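PDB 5F7U: cycloalternan-forming enzyme from Listeria monocytogenes serovar 1/2a, which belongs to glycoside hydrolase family 31, with a central TIM barrel flanked by beta-rich domains and a family 6 carbohydrate-binding module. Local coordinates for residues A[361-366]-A[578-583]; A[365-370]-A[656-661]; A[393-398]-A[818-823]. The protein carries 1 engineered substitution. All coordinates share one frame; numbering follows the deposited sequence.

Interaction 1: A[361-366]-A[578-583]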
loop_
_atom_site.group_PDB
_atom_site.type_symbol
_atom_site.label_atom_id
_atom_site.label_comp_id
_atom_site.label_asym_id
_atom_site.label_seq_id
_atom_site.Cartn_x
_atom_site.Cartn_y
_atom_site.Cartn_z
ATOM N N PRO A 361 -13.599 11.070 0.053
ATOM C CA PRO A 361 -13.680 12.378 0.715
ATOM C C PRO A 361 -12.559 12.619 1.697
ATOM O O PRO A 361 -11.955 11.666 2.208
ATOM C CB PRO A 361 -15.029 12.370 1.441
ATOM C CG PRO A 361 -15.597 11.033 1.279
ATOM C CD PRO A 361 -14.784 10.226 0.321
ATOM N N LYS A 362 -12.279 13.900 1.950
ATOM C CA LYS A 362 -11.205 14.272 2.861
ATOM C C LYS A 362 -11.311 13.652 4.245
ATOM O O LYS A 362 -10.295 13.344 4.867
ATOM C CB LYS A 362 -11.121 15.791 2.974
ATOM C CG LYS A 362 -9.839 16.250 3.662
ATOM C CD LYS A 362 -9.494 17.647 3.171
ATOM C CE LYS A 362 -9.839 18.713 4.144
ATOM N NZ LYS A 362 -9.447 19.970 3.385
ATOM N N TRP A 363 -12.532 13.444 4.731
ATOM C CA TRP A 363 -12.690 12.836 6.057
ATOM C C TRP A 363 -12.052 11.466 6.212
ATOM O O TRP A 363 -11.637 11.102 7.306
ATOM C CB TRP A 363 -14.156 12.800 6.511
ATOM C CG TRP A 363 -15.054 11.745 5.891
ATOM C CD1 TRP A 363 -15.940 11.927 4.853
ATOM C CD2 TRP A 363 -15.189 10.370 6.299
ATOM N NE1 TRP A 363 -16.598 10.751 4.586
ATOM C CE2 TRP A 363 -16.175 9.783 5.464
ATOM C CE3 TRP A 363 -14.588 9.584 7.298
ATOM C CZ2 TRP A 363 -16.565 8.435 5.590
ATOM C CZ3 TRP A 363 -14.972 8.234 7.425
ATOM C CH2 TRP A 363 -15.959 7.677 6.566
ATOM N N ALA A 364 -11.938 10.731 5.109
ATOM C CA ALA A 364 -11.277 9.437 5.148
ATOM C C ALA A 364 -9.794 9.536 5.547
ATOM O O ALA A 364 -9.217 8.542 5.994
ATOM C CB ALA A 364 -11.448 8.722 3.810
ATOM N N PHE A 365 -9.213 10.730 5.412
ATOM C CA PHE A 365 -7.777 10.964 5.672
ATOM C C PHE A 365 -7.438 11.550 7.040
ATOM O O PHE A 365 -6.269 11.848 7.320
ATOM C CB PHE A 365 -7.187 11.753 4.500
ATOM C CG PHE A 365 -7.296 10.986 3.224
ATOM C CD1 PHE A 365 -6.367 9.986 2.927
ATOM C CD2 PHE A 365 -8.396 11.172 2.380
ATOM C CE1 PHE A 365 -6.510 9.193 1.788
ATOM C CE2 PHE A 365 -8.550 10.390 1.243
ATOM C CZ PHE A 365 -7.600 9.403 0.938
ATOM N N GLY A 366 -8.455 11.712 7.891
ATOM C CA GLY A 366 -8.222 12.042 9.295
ATOM C C GLY A 366 -8.157 10.773 10.142
ATOM O O GLY A 366 -8.171 9.642 9.606
ATOM N N ASN A 578 -25.202 7.815 -0.431
ATOM C CA ASN A 578 -24.436 8.830 0.271
ATOM C C ASN A 578 -23.112 9.031 -0.472
ATOM O O ASN A 578 -22.193 8.232 -0.291
ATOM C CB ASN A 578 -24.190 8.368 1.719
ATOM C CG ASN A 578 -23.323 9.339 2.525
ATOM O OD1 ASN A 578 -22.864 10.366 2.029
ATOM N ND2 ASN A 578 -23.094 8.993 3.790
ATOM N N PRO A 579 -23.018 10.099 -1.304
ATOM C CA PRO A 579 -21.813 10.304 -2.113
ATOM C C PRO A 579 -20.496 10.383 -1.308
ATOM O O PRO A 579 -19.420 10.196 -1.888
ATOM C CB PRO A 579 -22.089 11.627 -2.825
ATOM C CG PRO A 579 -23.568 11.738 -2.892
ATOM C CD PRO A 579 -24.095 11.058 -1.651
ATOM N N GLU A 580 -20.589 10.637 -0.000
ATOM C CA GLU A 580 -19.425 10.744 0.892
ATOM C C GLU A 580 -19.120 9.448 1.650
ATOM O O GLU A 580 -18.304 9.456 2.581
ATOM C CB GLU A 580 -19.635 11.869 1.909
ATOM C CG GLU A 580 -19.654 13.271 1.332
ATOM C CD GLU A 580 -18.355 14.007 1.603
ATOM O OE1 GLU A 580 -18.085 14.379 2.789
ATOM O OE2 GLU A 580 -17.594 14.211 0.625
ATOM N N ALA A 581 -19.773 8.350 1.262
ATOM C CA ALA A 581 -19.588 7.055 1.937
ATOM C C ALA A 581 -18.258 6.424 1.560
ATOM O O ALA A 581 -17.811 6.527 0.420
ATOM C CB ALA A 581 -20.725 6.106 1.603
ATOM N N VAL A 582 -17.626 5.775 2.530
ATOM C CA VAL A 582 -16.302 5.170 2.336
ATOM C C VAL A 582 -16.361 3.711 2.792
ATOM O O VAL A 582 -16.949 3.431 3.838
ATOM C CB VAL A 582 -15.271 5.925 3.203
ATOM C CG1 VAL A 582 -13.910 5.234 3.219
ATOM C CG2 VAL A 582 -15.120 7.351 2.689
ATOM N N SER A 583 -15.744 2.797 2.032
ATOM C CA SER A 583 -15.527 1.416 2.495
ATOM C C SER A 583 -14.147 1.213 3.120
ATOM O O SER A 583 -13.187 1.902 2.752
ATOM C CB SER A 583 -15.674 0.444 1.331
ATOM O OG SER A 583 -17.020 0.429 0.868
HETATM O O HOH W 1 -14.938 15.365 3.698
#

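Interaction 2: A[365-370]-A[656-661]. With GLC (alpha-D-glucopyranose), chain F.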
loop_
_atom_site.group_PDB
_atom_site.type_symbol
_atom_site.label_atom_id
_atom_site.label_comp_id
_atom_site.label_asym_id
_atom_site.label_seq_id
_atom_site.Cartn_x
_atom_site.Cartn_y
_atom_site.Cartn_z
ATOM N N PHE A 365 -9.213 10.730 5.412
ATOM C CA PHE A 365 -7.777 10.964 5.672
ATOM C C PHE A 365 -7.438 11.550 7.040
ATOM O O PHE A 365 -6.269 11.848 7.320
ATOM C CB PHE A 365 -7.187 11.753 4.500
ATOM C CG PHE A 365 -7.296 10.986 3.224
ATOM C CD1 PHE A 365 -6.367 9.986 2.927
ATOM C CD2 PHE A 365 -8.396 11.172 2.380
ATOM C CE1 PHE A 365 -6.510 9.193 1.788
ATOM C CE2 PHE A 365 -8.550 10.390 1.243
ATOM C CZ PHE A 365 -7.600 9.403 0.938
ATOM N N GLY A 366 -8.455 11.712 7.891
ATOM C CA GLY A 366 -8.222 12.042 9.295
ATOM C C GLY A 366 -8.157 10.773 10.142
ATOM O O GLY A 366 -8.171 9.642 9.606
ATOM N N LEU A 367 -8.122 10.930 11.463
ATOM C CA LEU A 367 -8.000 9.748 12.314
ATOM C C LEU A 367 -9.320 8.965 12.373
ATOM O O LEU A 367 -10.381 9.565 12.571
ATOM C CB LEU A 367 -7.599 10.137 13.739
ATOM C CG LEU A 367 -7.580 9.043 14.826
ATOM C CD1 LEU A 367 -6.520 7.983 14.506
ATOM C CD2 LEU A 367 -7.315 9.707 16.182
ATOM N N TRP A 368 -9.213 7.640 12.224
ATOM C CA TRP A 368 -10.324 6.724 12.458
ATOM C C TRP A 368 -10.222 6.090 13.829
ATOM O O TRP A 368 -9.172 5.557 14.170
ATOM C CB TRP A 368 -10.313 5.585 11.451
ATOM C CG TRP A 368 -10.591 5.965 10.042
ATOM C CD1 TRP A 368 -9.811 6.739 9.228
ATOM C CD2 TRP A 368 -11.706 5.532 9.256
ATOM N NE1 TRP A 368 -10.395 6.827 7.965
ATOM C CE2 TRP A 368 -11.563 6.106 7.968
ATOM C CE3 TRP A 368 -12.832 4.735 9.523
ATOM C CZ2 TRP A 368 -12.485 5.892 6.936
ATOM C CZ3 TRP A 368 -13.779 4.533 8.475
ATOM C CH2 TRP A 368 -13.578 5.107 7.202
ATOM N N MET A 369 -11.321 6.133 14.596
ATOM C CA MET A 369 -11.394 5.474 15.925
ATOM C C MET A 369 -12.235 4.219 15.852
ATOM O O MET A 369 -13.331 4.230 15.295
ATOM C CB MET A 369 -12.043 6.411 16.947
ATOM C CG MET A 369 -11.425 7.801 16.933
ATOM S SD MET A 369 -11.703 8.702 18.473
ATOM C CE MET A 369 -13.493 8.629 18.599
ATOM N N SER A 370 -11.751 3.146 16.463
ATOM C CA SER A 370 -12.438 1.857 16.375
ATOM C C SER A 370 -12.078 1.044 17.613
ATOM O O SER A 370 -10.978 1.200 18.137
ATOM C CB SER A 370 -12.001 1.119 15.105
ATOM O OG SER A 370 -12.587 -0.178 15.020
ATOM N N PRO A 656 -0.949 6.525 4.736
ATOM C CA PRO A 656 -2.099 6.992 3.937
ATOM C C PRO A 656 -3.392 7.120 4.754
ATOM O O PRO A 656 -4.075 8.136 4.637
ATOM C CB PRO A 656 -2.234 5.907 2.854
ATOM C CG PRO A 656 -0.828 5.388 2.697
ATOM C CD PRO A 656 -0.303 5.345 4.115
ATOM N N ILE A 657 -3.678 6.130 5.599
ATOM C CA ILE A 657 -4.881 6.122 6.446
ATOM C C ILE A 657 -4.459 5.817 7.884
ATOM O O ILE A 657 -3.759 4.822 8.139
ATOM C CB ILE A 657 -5.930 5.067 5.983
ATOM C CG1 ILE A 657 -6.331 5.216 4.494
ATOM C CG2 ILE A 657 -7.153 5.037 6.917
ATOM C CD1 ILE A 657 -7.106 6.488 4.138
ATOM N N MET A 658 -4.884 6.667 8.811
ATOM C CA MET A 658 -4.523 6.560 10.231
ATOM C C MET A 658 -5.725 6.026 11.010
ATOM O O MET A 658 -6.816 6.611 10.948
ATOM C CB MET A 658 -4.124 7.940 10.777
ATOM C CG MET A 658 -3.544 7.896 12.185
ATOM S SD MET A 658 -3.300 9.557 12.834
ATOM C CE MET A 658 -2.424 9.096 14.327
ATOM N N GLN A 659 -5.536 4.904 11.726
ATOM C CA GLN A 659 -6.677 4.210 12.368
ATOM C C GLN A 659 -6.192 3.386 13.560
ATOM O O GLN A 659 -5.235 2.614 13.414
ATOM C CB GLN A 659 -7.356 3.261 11.349
ATOM C CG GLN A 659 -8.600 2.492 11.843
ATOM C CD GLN A 659 -8.412 0.989 12.029
ATOM O OE1 GLN A 659 -9.404 0.266 12.200
ATOM N NE2 GLN A 659 -7.167 0.498 12.002
ATOM N N PHE A 660 -6.828 3.552 14.720
ATOM C CA PHE A 660 -6.602 2.613 15.856
ATOM C C PHE A 660 -7.771 1.668 15.996
ATOM O O PHE A 660 -8.907 2.004 15.617
ATOM C CB PHE A 660 -6.223 3.317 17.201
ATOM C CG PHE A 660 -7.330 4.149 17.828
ATOM C CD1 PHE A 660 -8.391 3.537 18.526
ATOM C CD2 PHE A 660 -7.286 5.559 17.775
ATOM C CE1 PHE A 660 -9.393 4.307 19.124
ATOM C CE2 PHE A 660 -8.295 6.335 18.365
ATOM C CZ PHE A 660 -9.344 5.705 19.055
ATOM N N HIS A 661 -7.497 0.488 16.552
ATOM C CA HIS A 661 -8.491 -0.587 16.601
ATOM C C HIS A 661 -8.062 -1.614 17.649
ATOM O O HIS A 661 -6.866 -1.692 18.025
ATOM C CB HIS A 661 -8.630 -1.230 15.192
ATOM C CG HIS A 661 -9.652 -2.323 15.115
ATOM N ND1 HIS A 661 -10.931 -2.190 15.617
ATOM C CD2 HIS A 661 -9.569 -3.583 14.616
ATOM C CE1 HIS A 661 -11.596 -3.323 15.427
ATOM N NE2 HIS A 661 -10.796 -4.182 14.812
HETATM C C1 GLC F . -11.986 -9.672 11.827
HETATM C C2 GLC F . -11.286 -8.327 11.538
HETATM C C3 GLC F . -11.074 -7.472 12.804
HETATM C C4 GLC F . -12.398 -7.312 13.569
HETATM C C5 GLC F . -13.145 -8.648 13.687
HETATM C C6 GLC F . -14.533 -8.516 14.293
HETATM O O2 GLC F . -10.101 -8.536 10.763
HETATM O O3 GLC F . -10.569 -6.165 12.477
HETATM O O4 GLC F . -12.146 -6.787 14.885
HETATM O O5 GLC F . -13.254 -9.366 12.441
HETATM O O6 GLC F . -15.005 -9.862 14.503
HETATM O O HOH W 2 -6.789 8.514 7.589
HETATM O O HOH W 3 -11.926 -0.537 12.299
#

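Interaction 3: A[393-398]-A[818-823]. With MG (magnesium ion), chain I; MG (magnesium ion), chain K.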
loop_
_atom_site.group_PDB
_atom_site.type_symbol
_atom_site.label_atom_id
_atom_site.label_comp_id
_atom_site.label_asym_id
_atom_site.label_seq_id
_atom_site.Cartn_x
_atom_site.Cartn_y
_atom_site.Cartn_z
ATOM N N PRO A 393 -9.255 15.440 17.519
ATOM C CA PRO A 393 -10.221 15.762 16.471
ATOM C C PRO A 393 -10.259 14.688 15.360
ATOM O O PRO A 393 -9.949 14.948 14.196
ATOM C CB PRO A 393 -9.718 17.112 15.975
ATOM C CG PRO A 393 -8.230 16.976 16.079
ATOM C CD PRO A 393 -8.031 16.258 17.382
ATOM N N ALA A 394 -10.693 13.491 15.729
ATOM C CA ALA A 394 -10.811 12.393 14.789
ATOM C C ALA A 394 -11.920 12.690 13.778
ATOM O O ALA A 394 -12.785 13.549 14.024
ATOM C CB ALA A 394 -11.103 11.090 15.542
ATOM N N THR A 395 -11.895 11.987 12.641
ATOM C CA THR A 395 -12.927 12.173 11.609
ATOM C C THR A 395 -13.680 10.901 11.244
ATOM O O THR A 395 -14.738 10.971 10.610
ATOM C CB THR A 395 -12.350 12.786 10.325
ATOM O OG1 THR A 395 -11.319 11.935 9.817
ATOM C CG2 THR A 395 -11.799 14.194 10.602
ATOM N N GLY A 396 -13.127 9.746 11.617
ATOM C CA GLY A 396 -13.757 8.465 11.288
ATOM C C GLY A 396 -14.077 7.667 12.535
ATOM O O GLY A 396 -13.376 7.756 13.535
ATOM N N PHE A 397 -15.150 6.876 12.468
ATOM C CA PHE A 397 -15.641 6.132 13.625
ATOM C C PHE A 397 -16.157 4.791 13.116
ATOM O O PHE A 397 -16.893 4.733 12.119
ATOM C CB PHE A 397 -16.762 6.913 14.333
ATOM C CG PHE A 397 -17.063 6.421 15.729
ATOM C CD1 PHE A 397 -17.837 5.282 15.945
ATOM C CD2 PHE A 397 -16.604 7.135 16.839
ATOM C CE1 PHE A 397 -18.095 4.828 17.240
ATOM C CE2 PHE A 397 -16.864 6.692 18.141
ATOM C CZ PHE A 397 -17.614 5.541 18.346
ATOM N N VAL A 398 -15.752 3.710 13.763
ATOM C CA VAL A 398 -16.167 2.390 13.293
ATOM C C VAL A 398 -16.950 1.705 14.401
ATOM O O VAL A 398 -16.537 1.767 15.559
ATOM C CB VAL A 398 -14.957 1.491 12.919
ATOM C CG1 VAL A 398 -15.433 0.125 12.394
ATOM C CG2 VAL A 398 -14.043 2.177 11.891
ATOM N N ASN A 818 -11.011 19.638 13.343
ATOM C CA ASN A 818 -11.435 18.742 12.270
ATOM C C ASN A 818 -12.540 19.315 11.386
ATOM O O ASN A 818 -13.256 18.560 10.736
ATOM C CB ASN A 818 -11.827 17.346 12.825
ATOM C CG ASN A 818 -13.050 17.380 13.730
ATOM O OD1 ASN A 818 -13.662 18.436 13.958
ATOM N ND2 ASN A 818 -13.414 16.221 14.259
ATOM N N ASP A 819 -12.695 20.645 11.357
ATOM C CA ASP A 819 -13.739 21.225 10.500
ATOM C C ASP A 819 -13.143 21.320 9.112
ATOM O O ASP A 819 -12.328 22.197 8.841
ATOM C CB ASP A 819 -14.261 22.597 10.997
ATOM C CG ASP A 819 -15.185 23.304 9.975
ATOM O OD1 ASP A 819 -15.743 22.652 9.055
ATOM O OD2 ASP A 819 -15.372 24.540 10.116
ATOM N N LEU A 820 -13.588 20.417 8.246
ATOM C CA LEU A 820 -13.035 20.275 6.905
ATOM C C LEU A 820 -13.644 21.229 5.871
ATOM O O LEU A 820 -13.322 21.119 4.683
ATOM C CB LEU A 820 -13.163 18.814 6.445
ATOM C CG LEU A 820 -12.699 17.745 7.447
ATOM C CD1 LEU A 820 -12.978 16.373 6.864
ATOM C CD2 LEU A 820 -11.234 17.880 7.820
ATOM N N LYS A 821 -14.492 22.157 6.331
ATOM C CA LYS A 821 -15.152 23.137 5.456
ATOM C C LYS A 821 -14.351 24.426 5.273
ATOM O O LYS A 821 -14.726 25.273 4.452
ATOM C CB LYS A 821 -16.562 23.482 5.966
ATOM C CG LYS A 821 -17.588 22.361 5.840
ATOM C CD LYS A 821 -19.007 22.929 5.901
ATOM C CE LYS A 821 -20.083 21.847 5.864
ATOM N NZ LYS A 821 -20.024 20.980 4.640
ATOM N N SER A 822 -13.288 24.596 6.057
ATOM C CA SER A 822 -12.456 25.812 6.003
ATOM C C SER A 822 -11.039 25.539 6.480
ATOM O O SER A 822 -10.791 24.550 7.171
ATOM C CB SER A 822 -13.067 26.930 6.863
ATOM O OG SER A 822 -13.040 26.569 8.237
ATOM N N TYR A 823 -10.111 26.413 6.102
ATOM C CA TYR A 823 -8.774 26.393 6.680
ATOM C C TYR A 823 -8.717 27.399 7.810
ATOM O O TYR A 823 -9.499 28.366 7.841
ATOM C CB TYR A 823 -7.703 26.788 5.643
ATOM C CG TYR A 823 -7.749 25.988 4.350
ATOM C CD1 TYR A 823 -7.420 24.626 4.327
ATOM C CD2 TYR A 823 -8.131 26.595 3.150
ATOM C CE1 TYR A 823 -7.472 23.895 3.141
ATOM C CE2 TYR A 823 -8.176 25.872 1.959
ATOM C CZ TYR A 823 -7.843 24.525 1.961
ATOM O OH TYR A 823 -7.918 23.783 0.794
HETATM MG MG MG I . -10.187 22.598 8.812
HETATM MG MG MG K . -9.076 30.502 7.624
HETATM O O HOH W 4 -9.185 24.242 9.874
HETATM O O HOH W 5 -9.838 21.829 6.468
HETATM O O HOH W 6 -9.079 20.638 9.767
HETATM O O HOH W 7 -8.596 30.573 5.557
HETATM O O HOH W 8 -8.578 33.028 7.313
#

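Interaction 1: A[361-366]-A[578-583]
Trp363 reaches across to the backbone of Glu580, its indole NE1 giving a hydrogen bond to Glu580 O at 2.9 Å. The acceptor lies at the ring edge, almost in the indole plane, and the donor lies in the carbonyl plane, with an N-H...O angle of 152°. Tryptophan suits this place because one side chain supplies both a single directed donor and a broad apolar surface. Val582 CG2 approaches the benzo part of the indole obliquely, 3.4 Å from Trp363 CZ2. The same methyl group packs on Pro361 CD at 3.7 Å and, more loosely, on Ala364 CB, so a single valine branch fills the angle between proline, indole and alanine.

Glu580 turns its carboxylate along the Pro361 ring, its OE2 standing 3.3 Å from Pro361 CB, while its OE1 is joined weakly through a water to Trp363 N. Trp363 holds its CG between the backbone N and carbonyl carbon (chi1 76°), the rotation that carries the indole over to Glu580.

Further out, Asn578 OD1 accepts from Glu580 N in an Asx turn that shares its residues with a type I turn from Asn578 to Ala581. The contact thus joins the 3-10 turn leading into barrel strand 367-369 to the link between helix 555-577 and strand 584-585, with Lys362 and Phe365 packing on helix 702-715.

Interaction 2: A[365-370]-A[656-661]
Trp368 and Gln659 pair where strands 367-369 and 657-660, first and last of the parallel TIM barrel, meet to close it. Two backbone bonds hold the centre: Trp368 N to Met658 O at 2.9 Å, and Phe660 N to Trp368 O at 3.1 Å. Side chains pack tightly on the side of Leu367, Met369 and Phe660. There the Phe660 ring lies with one face against Met369 CA, a CH-pi contact, and Met369 CB approaches Phe660 CZ to 3.5 Å; the flexible thioether adds an oblique Met-aromatic contact. A chi1 of 68° folds the Phe660 ring back over its own main chain and so across to Met369. Leu367 CD1 rests on Met658 CG, both unbranched at CB and able to mesh. On the other side Trp368 CB lies on Gln659 CG at 3.6 Å, while the amide NE2 of Gln659 is taken by Asp631 and Trp630.

The ends are looser and wetter. One water bridges Gly366 O and Met658 N, where the strands have parted, and another joins Ser370 OG to Gln659 OE1. His661, in the glycan pocket, gives a weak bond from ND1 to Ser370 OG, while its NE2 donates to O4 of alpha-D-glucopyranose at 2.9 Å.

Interaction 3: A[393-398]-A[818-823]
Asn818 points its side chain at residues 393-395, just ahead of strand 396-399; its amide serves Ala394, its CB both Pro393 and Thr395. The amide ND2 donates to Ala394 O at 2.8 Å with an N-H...O angle of 149°. The acceptor lies close to the plane of the Asn818 amide, whereas the donor is tilted 31° from the carbonyl plane of Ala394. Asn818 CB, meanwhile, sits against Pro393 CB at 3.8 Å and against Thr395 CG2 at 3.9 Å. With chi1 at 65°, the Asn818 amide is tucked over its own backbone, an orientation that brings this short group up to the Ala394 carbonyl.

The side chains of Thr395 and Asn818 run antiparallel past one another, the threonine methyl CG2 against the asparagine CB. Thr395 OG1 donates to Trp363 O, so the two branches divide polar and apolar duties. Leu820 CD1 only grazes the same methyl, at 4.5 Å. Pro393 touches Asn818 with CB alone of its ring atoms, and its carbonyl O also lies against Asn818 CB, at 3.3 Å; the compact ring packs on helix 687-700 as well.

Beyond the contact, Asp819 OD1 accepts from Lys821 N in an Asx turn, and Asp819 O binds a magnesium ion at 2.2 Å. Tyr823 O binds a second magnesium ion together with Asp824.

Asparagine fits its position because it can donate without carrying charge: ND2 also bonds to Ala449 O, so one amide nitrogen ties two backbone carbonyls of the barrel domain to the loop before strand 825-830, chiefly through neutral hydrogen bonds and modest apolar packing.

The three interactions cluster at the first barrel strand, their centres 10 to 12 Å apart. Interactions 1 and 2 share Phe365 and Gly366 and touch through the Trp363 and Trp368 rings; one joins the approach to strand 367-369 to the approach to strand 584-585, the other joins strand 367-369 to 657-660. Interaction 3 starts from the residues leading into neighbouring strand 396-399, bonded to 367-369 on the side away from 657-660. Along the chain, the segments at 361-370 and 393-398 come first, then 578-583, 656-661 and 818-823. Interactions 1 and 2 therefore bring together parts of the barrel far apart in sequence, while interaction 3 attaches it to the loop between strands 801-806 and 825-830.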